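Local coordinates for protein UDP-N-Acetylenolpyruvylglucosamine Reductase (Thermus caldophilus, PDB 2GQU) that probably reduces UDP-N-acetylenolpyruvoylglucosamine to UDP-N-acetylmuramate with FAD and NADPH, a step in forming the bacterial cell wall, at residues 197-202 / 232-237; 190-195 / 227-232; 129-134 / 160-165. All blocks are in the same frame, centred on the assembly; numbering follows the deposited sequence.

Contact 1: 197-202 / 232-237. With EPU (uridine-diphosphate-2(N-acetylglucosaminyl) butyric acid), chain C.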
loop_
_atom_site.group_PDB
_atom_site.type_symbol
_atom_site.label_atom_id
_atom_site.label_comp_id
_atom_site.label_asym_id
_atom_site.label_seq_id
_atom_site.Cartn_x
_atom_site.Cartn_y
_atom_site.Cartn_z
ATOM N N ALA A 197 3.468 -9.181 -0.993
ATOM C CA ALA A 197 3.299 -7.774 -0.609
ATOM C C ALA A 197 4.161 -6.937 -1.550
ATOM O O ALA A 197 4.811 -5.973 -1.143
ATOM C CB ALA A 197 3.672 -7.538 0.840
ATOM N N GLY A 198 4.135 -7.321 -2.822
ATOM C CA GLY A 198 4.858 -6.586 -3.853
ATOM C C GLY A 198 6.354 -6.716 -3.654
ATOM O O GLY A 198 6.831 -7.769 -3.214
ATOM N N CYS A 199 7.095 -5.654 -3.964
ATOM C CA CYS A 199 8.544 -5.678 -3.794
ATOM C C CYS A 199 8.927 -5.655 -2.325
ATOM O O CYS A 199 8.551 -4.737 -1.606
ATOM C CB CYS A 199 9.193 -4.498 -4.503
ATOM S SG CYS A 199 9.342 -4.768 -6.254
ATOM N N ALA A 200 9.667 -6.670 -1.883
ATOM C CA ALA A 200 10.102 -6.731 -0.488
ATOM C C ALA A 200 11.151 -5.676 -0.143
ATOM O O ALA A 200 11.126 -5.116 0.951
ATOM C CB ALA A 200 10.630 -8.129 -0.154
ATOM N N PHE A 201 12.072 -5.431 -1.071
ATOM C CA PHE A 201 13.192 -4.530 -0.841
ATOM C C PHE A 201 13.065 -3.262 -1.673
ATOM O O PHE A 201 12.610 -3.296 -2.812
ATOM C CB PHE A 201 14.532 -5.232 -1.116
ATOM C CG PHE A 201 14.745 -6.477 -0.284
ATOM C CD1 PHE A 201 14.496 -7.744 -0.810
ATOM C CD2 PHE A 201 15.200 -6.378 1.029
ATOM C CE1 PHE A 201 14.677 -8.885 -0.025
ATOM C CE2 PHE A 201 15.381 -7.507 1.810
ATOM C CZ PHE A 201 15.130 -8.759 1.288
ATOM N N LYS A 202 13.476 -2.137 -1.105
ATOM C CA LYS A 202 13.569 -0.924 -1.910
ATOM C C LYS A 202 14.735 -1.037 -2.893
ATOM O O LYS A 202 15.711 -1.715 -2.612
ATOM C CB LYS A 202 13.726 0.310 -1.033
ATOM C CG LYS A 202 14.634 0.150 0.163
ATOM C CD LYS A 202 14.780 1.467 0.948
ATOM C CE LYS A 202 13.450 2.154 1.235
ATOM N NZ LYS A 202 12.693 1.498 2.340
ATOM N N HIS A 232 10.087 -12.910 -10.396
ATOM C CA HIS A 232 10.696 -11.609 -10.085
ATOM C C HIS A 232 11.380 -11.737 -8.723
ATOM O O HIS A 232 10.749 -12.110 -7.733
ATOM C CB HIS A 232 9.620 -10.507 -10.069
ATOM C CG HIS A 232 10.162 -9.102 -10.056
ATOM N ND1 HIS A 232 10.960 -8.612 -9.042
ATOM C CD2 HIS A 232 9.965 -8.064 -10.909
ATOM C CE1 HIS A 232 11.266 -7.349 -9.293
ATOM N NE2 HIS A 232 10.670 -6.991 -10.419
ATOM N N GLY A 233 12.674 -11.450 -8.690
ATOM C CA GLY A 233 13.488 -11.674 -7.502
ATOM C C GLY A 233 13.103 -10.854 -6.287
ATOM O O GLY A 233 13.388 -11.242 -5.161
ATOM N N ASN A 234 12.460 -9.713 -6.516
ATOM C CA ASN A 234 12.069 -8.844 -5.400
ATOM C C ASN A 234 10.702 -9.214 -4.826
ATOM O O ASN A 234 10.225 -8.579 -3.894
ATOM C CB ASN A 234 12.132 -7.357 -5.818
ATOM C CG ASN A 234 12.446 -6.422 -4.648
ATOM O OD1 ASN A 234 12.666 -6.858 -3.513
ATOM N ND2 ASN A 234 12.480 -5.113 -4.933
ATOM N N PHE A 235 10.074 -10.257 -5.361
ATOM C CA PHE A 235 8.795 -10.688 -4.831
ATOM C C PHE A 235 9.010 -11.933 -3.990
ATOM O O PHE A 235 9.441 -12.962 -4.505
ATOM C CB PHE A 235 7.791 -10.972 -5.949
ATOM C CG PHE A 235 7.161 -9.735 -6.537
ATOM C CD1 PHE A 235 7.904 -8.857 -7.322
ATOM C CD2 PHE A 235 5.828 -9.455 -6.305
ATOM C CE1 PHE A 235 7.318 -7.710 -7.863
ATOM C CE2 PHE A 235 5.223 -8.311 -6.850
ATOM C CZ PHE A 235 5.978 -7.442 -7.636
ATOM N N ILE A 236 8.757 -11.815 -2.693
ATOM C CA ILE A 236 8.652 -12.993 -1.845
ATOM C C ILE A 236 7.195 -13.356 -1.838
ATOM O O ILE A 236 6.331 -12.502 -1.572
ATOM C CB ILE A 236 9.156 -12.746 -0.418
ATOM C CG1 ILE A 236 10.682 -12.645 -0.416
ATOM C CG2 ILE A 236 8.668 -13.868 0.535
ATOM C CD1 ILE A 236 11.264 -12.052 0.864
ATOM N N VAL A 237 6.918 -14.619 -2.152
ATOM C CA VAL A 237 5.542 -15.085 -2.266
ATOM C C VAL A 237 5.177 -16.121 -1.175
ATOM O O VAL A 237 6.049 -16.815 -0.624
ATOM C CB VAL A 237 5.226 -15.591 -3.712
ATOM C CG1 VAL A 237 5.420 -14.468 -4.735
ATOM C CG2 VAL A 237 6.086 -16.800 -4.082
HETATM N N1U EPU C . 14.347 -8.254 -13.859
HETATM C C2U EPU C . 15.291 -9.303 -13.750
HETATM N N3U EPU C . 15.177 -10.217 -12.783
HETATM C C4U EPU C . 14.234 -10.131 -11.830
HETATM C C5U EPU C . 13.318 -9.087 -11.818
HETATM C C6U EPU C . 13.405 -8.111 -12.801
HETATM O O2U EPU C . 16.170 -9.442 -14.624
HETATM O O4U EPU C . 14.174 -11.007 -10.948
HETATM C C1D EPU C . 14.714 -7.048 -14.607
HETATM C C2D EPU C . 13.498 -6.791 -15.485
HETATM O O2D EPU C . 13.510 -7.618 -16.657
HETATM C C3D EPU C . 13.608 -5.321 -15.804
HETATM C C4D EPU C . 14.457 -4.743 -14.675
HETATM O O4D EPU C . 14.963 -5.836 -13.897
HETATM O O3D EPU C . 14.283 -5.190 -17.059
HETATM C C5D EPU C . 13.610 -3.849 -13.778
HETATM O O5D EPU C . 12.525 -4.640 -13.294
HETATM P PA EPU C . 11.061 -3.997 -13.107
HETATM O O1A EPU C . 10.649 -3.322 -14.392
HETATM O O2A EPU C . 10.140 -5.018 -12.482
HETATM O O3A EPU C . 11.328 -2.824 -12.025
HETATM P PB EPU C . 11.846 -2.966 -10.496
HETATM O O1B EPU C . 12.878 -1.882 -10.285
HETATM O O2B EPU C . 12.183 -4.401 -10.140
HETATM C C1 EPU C . 10.099 -1.210 -9.660
HETATM C C2 EPU C . 9.241 -0.970 -8.428
HETATM C C3 EPU C . 7.926 -1.714 -8.561
HETATM C C4 EPU C . 7.189 -1.144 -9.772
HETATM C C5 EPU C . 8.041 -1.321 -11.038
HETATM C C6 EPU C . 7.448 -0.572 -12.231
HETATM C C7 EPU C . 10.591 -0.175 -6.626
HETATM C C8 EPU C . 11.307 -0.432 -5.350
HETATM N N2 EPU C . 9.983 -1.229 -7.199
HETATM O O1 EPU C . 10.505 -2.577 -9.697
HETATM O O3 EPU C . 7.197 -1.430 -7.385
HETATM O O4 EPU C . 5.919 -1.777 -9.941
HETATM O O5 EPU C . 9.374 -0.831 -10.839
HETATM O O6 EPU C . 7.840 0.814 -12.167
HETATM O O7 EPU C . 10.568 0.947 -7.105
HETATM C C1E EPU C . 6.543 -2.323 -5.247
HETATM O O1E EPU C . 6.028 -3.166 -4.491
HETATM O O2E EPU C . 7.013 -1.229 -4.851
HETATM C C2E EPU C . 6.606 -2.540 -6.675
HETATM C C3E EPU C . 6.135 -3.631 -7.278
HETATM O O HOH W 1 6.096 -9.763 -1.505
#
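Asn234 grips the backbone of Phe201 with both ends of its carboxamide: OD1 accepts from Phe201 N at 2.9 Å, and ND2 gives a fairly straight bond to Phe201 O at 2.8 Å. With CG swung anti to the main-chain N (chi1 -151°), the amide reaches the loop and lies within 6° of parallel to the Phe201 ring, OD1 meeting that ring at its edge. The main-chain Asn234 O takes Ala200 N as well. Cys199, probably the proton donor, comes just before these bonded residues, its SG 3.4 Å from Asn234 ND2 and 3.6 Å from EPU C3E. The same sulfur stands obliquely to the Phe235 ring, 4.8 Å from its centroid. One face of Phe235 carries Gly198 and the backbone of Cys199, whose N binds EPU O1E at 2.8 Å. A leucine in place of Asn234 would probably strand both Phe201 N and Phe201 O, letting the Cys199 loop shift against the substrate. A water links Ala197 N, Gly198 O and Ile236 O. Around this core, Phe201 packs on Ile213 of helix 209-215 and Val251 and Val254 of helix 244-257, while strand 235-238 borders its three-stranded sheet.

Contact 2: 190-195 / 227-232. With EPU (uridine-diphosphate-2(N-acetylglucosaminyl) butyric acid), chain C.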
loop_
_atom_site.group_PDB
_atom_site.type_symbol
_atom_site.label_atom_id
_atom_site.label_comp_id
_atom_site.label_asym_id
_atom_site.label_seq_id
_atom_site.Cartn_x
_atom_site.Cartn_y
_atom_site.Cartn_z
ATOM N N GLY A 190 6.450 -8.775 -16.103
ATOM C CA GLY A 190 7.338 -9.694 -15.382
ATOM C C GLY A 190 6.996 -9.963 -13.927
ATOM O O GLY A 190 7.679 -10.751 -13.260
ATOM N N GLN A 191 5.939 -9.330 -13.422
ATOM C CA GLN A 191 5.621 -9.437 -11.999
ATOM C C GLN A 191 4.603 -10.530 -11.706
ATOM O O GLN A 191 3.618 -10.672 -12.441
ATOM C CB GLN A 191 5.059 -8.123 -11.471
ATOM C CG GLN A 191 5.995 -6.940 -11.513
ATOM C CD GLN A 191 5.326 -5.712 -10.917
ATOM O OE1 GLN A 191 4.259 -5.820 -10.305
ATOM N NE2 GLN A 191 5.932 -4.551 -11.108
ATOM N N PRO A 192 4.792 -11.262 -10.596
ATOM C CA PRO A 192 3.760 -12.225 -10.204
ATOM C C PRO A 192 2.509 -11.545 -9.622
ATOM O O PRO A 192 2.586 -10.453 -9.026
ATOM C CB PRO A 192 4.458 -13.101 -9.153
ATOM C CG PRO A 192 5.614 -12.312 -8.658
ATOM C CD PRO A 192 5.926 -11.221 -9.652
ATOM N N LYS A 193 1.361 -12.172 -9.844
ATOM C CA LYS A 193 0.119 -11.796 -9.174
ATOM C C LYS A 193 -0.343 -13.007 -8.375
ATOM O O LYS A 193 -1.260 -13.733 -8.781
ATOM C CB LYS A 193 -0.965 -11.378 -10.173
ATOM C CG LYS A 193 -0.572 -10.315 -11.178
ATOM C CD LYS A 193 -1.469 -10.430 -12.410
ATOM C CE LYS A 193 -1.409 -9.189 -13.286
ATOM N NZ LYS A 193 -2.283 -8.101 -12.771
ATOM N N ARG A 194 0.349 -13.247 -7.268
ATOM C CA ARG A 194 -0.018 -14.271 -6.295
ATOM C C ARG A 194 -0.012 -13.608 -4.923
ATOM O O ARG A 194 0.069 -12.382 -4.829
ATOM C CB ARG A 194 0.982 -15.433 -6.334
ATOM C CG ARG A 194 1.271 -15.951 -7.725
ATOM C CD ARG A 194 1.556 -17.433 -7.727
ATOM N NE ARG A 194 0.965 -18.074 -8.898
ATOM C CZ ARG A 194 1.213 -19.322 -9.282
ATOM N NH1 ARG A 194 2.062 -20.082 -8.598
ATOM N NH2 ARG A 194 0.620 -19.805 -10.363
ATOM N N LYS A 195 -0.095 -14.402 -3.859
ATOM C CA LYS A 195 0.011 -13.851 -2.513
ATOM C C LYS A 195 1.415 -13.309 -2.318
ATOM O O LYS A 195 2.393 -14.058 -2.348
ATOM C CB LYS A 195 -0.357 -14.889 -1.445
ATOM C CG LYS A 195 -1.856 -15.136 -1.334
ATOM C CD LYS A 195 -2.177 -15.997 -0.133
ATOM C CE LYS A 195 -3.674 -16.218 0.019
ATOM N NZ LYS A 195 -4.013 -16.663 1.406
ATOM N N MET A 227 8.727 -18.155 -0.319
ATOM C CA MET A 227 9.658 -18.376 -1.424
ATOM C C MET A 227 10.001 -17.105 -2.192
ATOM O O MET A 227 9.125 -16.274 -2.459
ATOM C CB MET A 227 9.109 -19.434 -2.386
ATOM C CG MET A 227 10.097 -19.831 -3.459
ATOM S SD MET A 227 9.485 -21.120 -4.536
ATOM C CE MET A 227 8.637 -20.132 -5.740
ATOM N N ILE A 228 11.277 -16.949 -2.548
ATOM C CA ILE A 228 11.644 -15.903 -3.505
ATOM C C ILE A 228 11.119 -16.302 -4.880
ATOM O O ILE A 228 11.522 -17.316 -5.433
ATOM C CB ILE A 228 13.160 -15.642 -3.554
ATOM C CG1 ILE A 228 13.688 -15.263 -2.160
ATOM C CG2 ILE A 228 13.475 -14.544 -4.594
ATOM C CD1 ILE A 228 15.181 -15.085 -2.132
ATOM N N SER A 229 10.201 -15.504 -5.418
ATOM C CA SER A 229 9.540 -15.835 -6.676
ATOM C C SER A 229 10.508 -16.194 -7.805
ATOM O O SER A 229 11.554 -15.572 -7.968
ATOM C CB SER A 229 8.646 -14.679 -7.129
ATOM O OG SER A 229 8.317 -14.821 -8.501
ATOM N N LEU A 230 10.112 -17.176 -8.613
ATOM C CA LEU A 230 10.875 -17.535 -9.802
ATOM C C LEU A 230 10.677 -16.493 -10.910
ATOM O O LEU A 230 11.492 -16.391 -11.830
ATOM C CB LEU A 230 10.494 -18.941 -10.294
ATOM C CG LEU A 230 10.741 -20.135 -9.364
ATOM C CD1 LEU A 230 9.992 -21.367 -9.877
ATOM C CD2 LEU A 230 12.221 -20.444 -9.233
ATOM N N GLU A 231 9.603 -15.716 -10.807
ATOM C CA GLU A 231 9.244 -14.708 -11.824
ATOM C C GLU A 231 9.926 -13.341 -11.645
ATOM O O GLU A 231 10.300 -12.688 -12.631
ATOM C CB GLU A 231 7.721 -14.540 -11.872
ATOM C CG GLU A 231 6.954 -15.859 -12.065
ATOM C CD GLU A 231 5.448 -15.677 -11.991
ATOM O OE1 GLU A 231 4.886 -15.025 -12.895
ATOM O OE2 GLU A 231 4.824 -16.188 -11.032
ATOM N N HIS A 232 10.087 -12.910 -10.396
ATOM C CA HIS A 232 10.696 -11.609 -10.085
ATOM C C HIS A 232 11.380 -11.737 -8.723
ATOM O O HIS A 232 10.749 -12.110 -7.733
ATOM C CB HIS A 232 9.620 -10.507 -10.069
ATOM C CG HIS A 232 10.162 -9.102 -10.056
ATOM N ND1 HIS A 232 10.960 -8.612 -9.042
ATOM C CD2 HIS A 232 9.965 -8.064 -10.909
ATOM C CE1 HIS A 232 11.266 -7.349 -9.293
ATOM N NE2 HIS A 232 10.670 -6.991 -10.419
HETATM N N1U EPU C . 14.347 -8.254 -13.859
HETATM C C2U EPU C . 15.291 -9.303 -13.750
HETATM N N3U EPU C . 15.177 -10.217 -12.783
HETATM C C4U EPU C . 14.234 -10.131 -11.830
HETATM C C5U EPU C . 13.318 -9.087 -11.818
HETATM C C6U EPU C . 13.405 -8.111 -12.801
HETATM O O2U EPU C . 16.170 -9.442 -14.624
HETATM O O4U EPU C . 14.174 -11.007 -10.948
HETATM C C1D EPU C . 14.714 -7.048 -14.607
HETATM C C2D EPU C . 13.498 -6.791 -15.485
HETATM O O2D EPU C . 13.510 -7.618 -16.657
HETATM C C3D EPU C . 13.608 -5.321 -15.804
HETATM C C4D EPU C . 14.457 -4.743 -14.675
HETATM O O4D EPU C . 14.963 -5.836 -13.897
HETATM O O3D EPU C . 14.283 -5.190 -17.059
HETATM C C5D EPU C . 13.610 -3.849 -13.778
HETATM O O5D EPU C . 12.525 -4.640 -13.294
HETATM P PA EPU C . 11.061 -3.997 -13.107
HETATM O O1A EPU C . 10.649 -3.322 -14.392
HETATM O O2A EPU C . 10.140 -5.018 -12.482
HETATM O O3A EPU C . 11.328 -2.824 -12.025
HETATM P PB EPU C . 11.846 -2.966 -10.496
HETATM O O1B EPU C . 12.878 -1.882 -10.285
HETATM O O2B EPU C . 12.183 -4.401 -10.140
HETATM C C1 EPU C . 10.099 -1.210 -9.660
HETATM C C2 EPU C . 9.241 -0.970 -8.428
HETATM C C3 EPU C . 7.926 -1.714 -8.561
HETATM C C4 EPU C . 7.189 -1.144 -9.772
HETATM C C5 EPU C . 8.041 -1.321 -11.038
HETATM C C6 EPU C . 7.448 -0.572 -12.231
HETATM C C7 EPU C . 10.591 -0.175 -6.626
HETATM C C8 EPU C . 11.307 -0.432 -5.350
HETATM N N2 EPU C . 9.983 -1.229 -7.199
HETATM O O1 EPU C . 10.505 -2.577 -9.697
HETATM O O3 EPU C . 7.197 -1.430 -7.385
HETATM O O4 EPU C . 5.919 -1.777 -9.941
HETATM O O5 EPU C . 9.374 -0.831 -10.839
HETATM O O6 EPU C . 7.840 0.814 -12.167
HETATM O O7 EPU C . 10.568 0.947 -7.105
HETATM C C1E EPU C . 6.543 -2.323 -5.247
HETATM O O1E EPU C . 6.028 -3.166 -4.491
HETATM O O2E EPU C . 7.013 -1.229 -4.851
HETATM C C2E EPU C . 6.606 -2.540 -6.675
HETATM C C3E EPU C . 6.135 -3.631 -7.278
#
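Pro192 wedges its ring against the turn that leads into His232, CG resting 3.7 Å from Ser229 OG and CD 3.8 Å from His232 CB. This is the tight part, made by van der Waals contact alone, since no hydrogen bond joins the two segments. Ser229 firms the turn from inside: with OG anti to its own backbone N (chi1 163°), that oxygen accepts from Glu231 N at 2.8 Å and, at longer range, from His232 N, forming an ST turn and ST motif. Gln191 and His232 run side by side in the same direction, amide and ring planes 89° apart, with Gln191 CG 4.2 Å from His232 CD2. Both end on the substrate: Gln191 NE2 binds EPU O4 at 3.0 Å, while its OE1 is held by Arg188; His232 NE2 binds EPU O2A at 2.9 Å and weakly O2B. The imidazole is fixed in rotation by Asn234 N, which donates to ND1, and uracil C5U lies over one of its faces. The solvent side is looser. Glu231 extends over Pro192, its OE2 3.6 Å from Pro192 CB, and Arg194 comes near without reaching the carboxylate. Gly190 O and Glu231 O, two acceptors, merely face each other at 3.3 Å. Together the two loops form part of the substrate pocket of a MurB reductase, where His232 holds the diphosphate and Gln191 the sugar.

Contact 3: 129-134 / 160-165. With FAD (flavin-adenine dinucleotide), chain B.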
loop_
_atom_site.group_PDB
_atom_site.type_symbol
_atom_site.label_atom_id
_atom_site.label_comp_id
_atom_site.label_asym_id
_atom_site.label_seq_id
_atom_site.Cartn_x
_atom_site.Cartn_y
_atom_site.Cartn_z
ATOM N N GLU A 129 -4.207 17.021 -5.277
ATOM C CA GLU A 129 -4.445 18.454 -5.101
ATOM C C GLU A 129 -4.542 18.858 -3.635
ATOM O O GLU A 129 -4.109 19.941 -3.259
ATOM C CB GLU A 129 -5.721 18.881 -5.828
ATOM C CG GLU A 129 -5.542 18.884 -7.337
ATOM C CD GLU A 129 -6.733 19.439 -8.094
ATOM O OE1 GLU A 129 -6.543 19.808 -9.274
ATOM O OE2 GLU A 129 -7.853 19.496 -7.531
ATOM N N ALA A 130 -5.140 18.002 -2.802
ATOM C CA ALA A 130 -5.310 18.316 -1.382
ATOM C C ALA A 130 -5.472 17.010 -0.638
ATOM O O ALA A 130 -5.934 16.019 -1.203
ATOM C CB ALA A 130 -6.538 19.205 -1.139
ATOM N N VAL A 131 -5.129 17.018 0.641
ATOM C CA VAL A 131 -5.221 15.813 1.448
ATOM C C VAL A 131 -5.796 16.190 2.808
ATOM O O VAL A 131 -5.250 17.074 3.478
ATOM C CB VAL A 131 -3.827 15.162 1.663
ATOM C CG1 VAL A 131 -3.928 13.892 2.504
ATOM C CG2 VAL A 131 -3.130 14.857 0.326
ATOM N N GLU A 132 -6.885 15.532 3.214
ATOM C CA GLU A 132 -7.419 15.706 4.572
ATOM C C GLU A 132 -6.708 14.700 5.476
ATOM O O GLU A 132 -6.653 13.506 5.164
ATOM C CB GLU A 132 -8.932 15.474 4.600
ATOM C CG GLU A 132 -9.527 15.750 5.959
ATOM C CD GLU A 132 -11.015 15.529 5.993
ATOM O OE1 GLU A 132 -11.787 16.515 5.903
ATOM O OE2 GLU A 132 -11.417 14.363 6.121
ATOM N N VAL A 133 -6.162 15.185 6.595
ATOM C CA VAL A 133 -5.444 14.325 7.541
ATOM C C VAL A 133 -6.012 14.565 8.920
ATOM O O VAL A 133 -6.113 15.714 9.351
ATOM C CB VAL A 133 -3.905 14.611 7.575
ATOM C CG1 VAL A 133 -3.194 13.719 8.573
ATOM C CG2 VAL A 133 -3.274 14.419 6.196
ATOM N N PHE A 134 -6.369 13.476 9.595
ATOM C CA PHE A 134 -6.837 13.515 10.974
ATOM C C PHE A 134 -5.644 13.277 11.895
ATOM O O PHE A 134 -4.980 12.243 11.797
ATOM C CB PHE A 134 -7.915 12.448 11.196
ATOM C CG PHE A 134 -8.430 12.390 12.608
ATOM C CD1 PHE A 134 -7.860 11.511 13.531
ATOM C CD2 PHE A 134 -9.484 13.204 13.008
ATOM C CE1 PHE A 134 -8.325 11.450 14.851
ATOM C CE2 PHE A 134 -9.958 13.153 14.326
ATOM C CZ PHE A 134 -9.378 12.275 15.241
ATOM N N GLY A 160 -0.932 10.806 12.108
ATOM C CA GLY A 160 -1.842 11.222 11.039
ATOM C C GLY A 160 -2.514 10.098 10.286
ATOM O O GLY A 160 -1.862 9.134 9.827
ATOM N N ILE A 161 -3.830 10.234 10.161
ATOM C CA ILE A 161 -4.639 9.341 9.329
ATOM C C ILE A 161 -5.158 10.112 8.121
ATOM O O ILE A 161 -5.888 11.085 8.279
ATOM C CB ILE A 161 -5.829 8.781 10.134
ATOM C CG1 ILE A 161 -5.307 8.091 11.403
ATOM C CG2 ILE A 161 -6.676 7.862 9.251
ATOM C CD1 ILE A 161 -6.401 7.478 12.267
ATOM N N VAL A 162 -4.773 9.679 6.915
ATOM C CA VAL A 162 -5.308 10.277 5.688
ATOM C C VAL A 162 -6.761 9.818 5.594
ATOM O O VAL A 162 -7.026 8.620 5.623
ATOM C CB VAL A 162 -4.506 9.814 4.458
ATOM C CG1 VAL A 162 -5.142 10.314 3.170
ATOM C CG2 VAL A 162 -3.029 10.274 4.598
ATOM N N THR A 163 -7.687 10.771 5.487
ATOM C CA THR A 163 -9.127 10.445 5.492
ATOM C C THR A 163 -9.827 10.663 4.137
ATOM O O THR A 163 -10.777 9.961 3.803
ATOM C CB THR A 163 -9.857 11.263 6.573
ATOM O OG1 THR A 163 -9.467 12.641 6.468
ATOM C CG2 THR A 163 -9.491 10.741 7.958
ATOM N N ARG A 164 -9.336 11.615 3.354
ATOM C CA ARG A 164 -9.924 11.957 2.066
ATOM C C ARG A 164 -8.890 12.737 1.263
ATOM O O ARG A 164 -8.015 13.402 1.854
ATOM C CB ARG A 164 -11.176 12.836 2.263
ATOM C CG ARG A 164 -12.504 12.141 2.263
ATOM C CD ARG A 164 -13.593 13.064 2.892
ATOM N NE ARG A 164 -14.463 12.332 3.804
ATOM C CZ ARG A 164 -14.368 12.380 5.123
ATOM N NH1 ARG A 164 -13.466 13.146 5.684
ATOM N NH2 ARG A 164 -15.192 11.671 5.886
ATOM N N VAL A 165 -8.992 12.672 -0.063
ATOM C CA VAL A 165 -8.104 13.452 -0.944
ATOM C C VAL A 165 -8.890 14.112 -2.067
ATOM O O VAL A 165 -10.014 13.703 -2.366
ATOM C CB VAL A 165 -6.977 12.578 -1.587
ATOM C CG1 VAL A 165 -6.124 11.864 -0.508
ATOM C CG2 VAL A 165 -7.561 11.587 -2.589
HETATM P PA FAD B . -1.072 -0.951 3.923
HETATM O O1A FAD B . -2.346 -1.354 4.586
HETATM O O2A FAD B . -0.178 -2.042 3.497
HETATM O O5B FAD B . -0.314 0.027 4.921
HETATM C C5B FAD B . 0.959 0.562 4.559
HETATM C C4B FAD B . 1.289 1.780 5.421
HETATM O O4B FAD B . 0.352 2.819 5.163
HETATM C C3B FAD B . 1.235 1.518 6.930
HETATM O O3B FAD B . 2.195 2.356 7.551
HETATM C C2B FAD B . -0.184 1.945 7.295
HETATM O O2B FAD B . -0.380 2.303 8.656
HETATM C C1B FAD B . -0.319 3.149 6.372
HETATM N N9A FAD B . -1.700 3.538 6.065
HETATM C C8A FAD B . -2.665 2.817 5.411
HETATM N N7A FAD B . -3.783 3.572 5.319
HETATM C C5A FAD B . -3.530 4.789 5.889
HETATM C C6A FAD B . -4.283 5.960 6.067
HETATM N N6A FAD B . -5.557 6.065 5.668
HETATM N N1A FAD B . -3.697 7.028 6.713
HETATM C C2A FAD B . -2.398 6.984 7.169
HETATM N N3A FAD B . -1.644 5.850 6.993
HETATM C C4A FAD B . -2.209 4.769 6.359
HETATM N N1 FAD B . 3.906 -0.059 -4.324
HETATM C C2 FAD B . 4.435 0.904 -5.159
HETATM O O2 FAD B . 4.795 1.948 -4.673
HETATM N N3 FAD B . 4.497 0.693 -6.524
HETATM C C4 FAD B . 4.038 -0.483 -7.073
HETATM O O4 FAD B . 4.120 -0.637 -8.289
HETATM C C4X FAD B . 3.512 -1.478 -6.238
HETATM N N5 FAD B . 3.064 -2.681 -6.732
HETATM C C5X FAD B . 2.545 -3.638 -5.890
HETATM C C6 FAD B . 2.092 -4.839 -6.412
HETATM C C7 FAD B . 1.571 -5.816 -5.580
HETATM C C7M FAD B . 1.097 -7.088 -6.218
HETATM C C8 FAD B . 1.507 -5.593 -4.199
HETATM C C8M FAD B . 0.945 -6.634 -3.278
HETATM C C9 FAD B . 1.964 -4.400 -3.671
HETATM C C9A FAD B . 2.493 -3.412 -4.505
HETATM N N10 FAD B . 2.966 -2.206 -3.998
HETATM C C10 FAD B . 3.460 -1.245 -4.858
HETATM C "C1'" FAD B . 3.123 -1.955 -2.529
HETATM C "C2'" FAD B . 1.849 -1.353 -1.939
HETATM O "O2'" FAD B . 0.717 -1.625 -2.765
HETATM C "C3'" FAD B . 1.992 0.150 -1.636
HETATM O "O3'" FAD B . 2.997 0.441 -0.681
HETATM C "C4'" FAD B . 0.663 0.747 -1.207
HETATM O "O4'" FAD B . 0.722 2.174 -1.199
HETATM C "C5'" FAD B . 0.209 0.228 0.151
HETATM O "O5'" FAD B . -1.123 0.664 0.366
HETATM P P FAD B . -2.100 -0.144 1.339
HETATM O O1P FAD B . -3.445 0.528 1.350
HETATM O O2P FAD B . -2.141 -1.597 1.010
HETATM O O3P FAD B . -1.380 0.135 2.758
#
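Arg164 presents the edge of its guanidinium to Glu132, whose carboxylate carbon lies near that plane while the two flat groups stand 85° apart. The salt bridge runs from Arg164 NH1 to Glu132 OE2; its modelled length of 2.4 Å is doubtfully short. Thr163 OG1 donates to the same oxygen on its anti lone pair, 2.6 Å from Glu132 OE2. Glu132 arrives there fully extended, CG anti to the main-chain N (chi1 -176°). Its other oxygen pairs with Arg31 and Arg164 pairs also with Glu68, so the buried carboxylate is probably kept ionised. The Phe134 ring lies obliquely to Ile161 CD1, and Phe139 meets it edge-to-face.

The backbones pair as antiparallel strands: Phe134 and Ile161 form a hydrogen-bonded pair, with Phe134 N to Ile161 O and Ile161 N to Phe134 O each 2.8 Å. Thr163 and Arg164 together face Glu132, which bonds both Thr163 N and Arg164 O, consistent with a classic beta bulge. On the sheet face away from the charges, Val131 CG1 packs 3.8 Å from Val162 CG1, with Val133 and Val165 beside them. Val162 also holds the cofactor: Val162 N binds FAD N1A at 2.9 Å, and FAD N6A donates to Val162 O at 2.9 Å. Strand 161-171, paired with strand 128-135 in an antiparallel sheet, thus reads the Watson-Crick edge of adenine through its main chain. This backbone grip is part of the FAD site, and strand 128-135 belongs to the FAD-binding region of the FAD_PCMH clan.

Overall arrangement
Contact 3 closes first along the chain, whereas contacts 1 and 2 interleave, their segments alternating between residues 190 and 237. Those two are neighbours, centres 8 Å apart; they share His232, and adjacent strands 226-228 and 235-238 of one three-stranded sheet join them through probable backbone hydrogen bonds, Val237 N to Met227 O and Phe235 O to Ser229 N. Both lie in the C-terminal MurB region and touch the substrate. Contact 3 belongs to another, antiparallel sheet across the centre of the chain, about 28 Å from contact 1 and 33 Å from contact 2 between centres. The FAD spans the gap, its adenine at contact 3 and its isoalloxazine end beside contact 1.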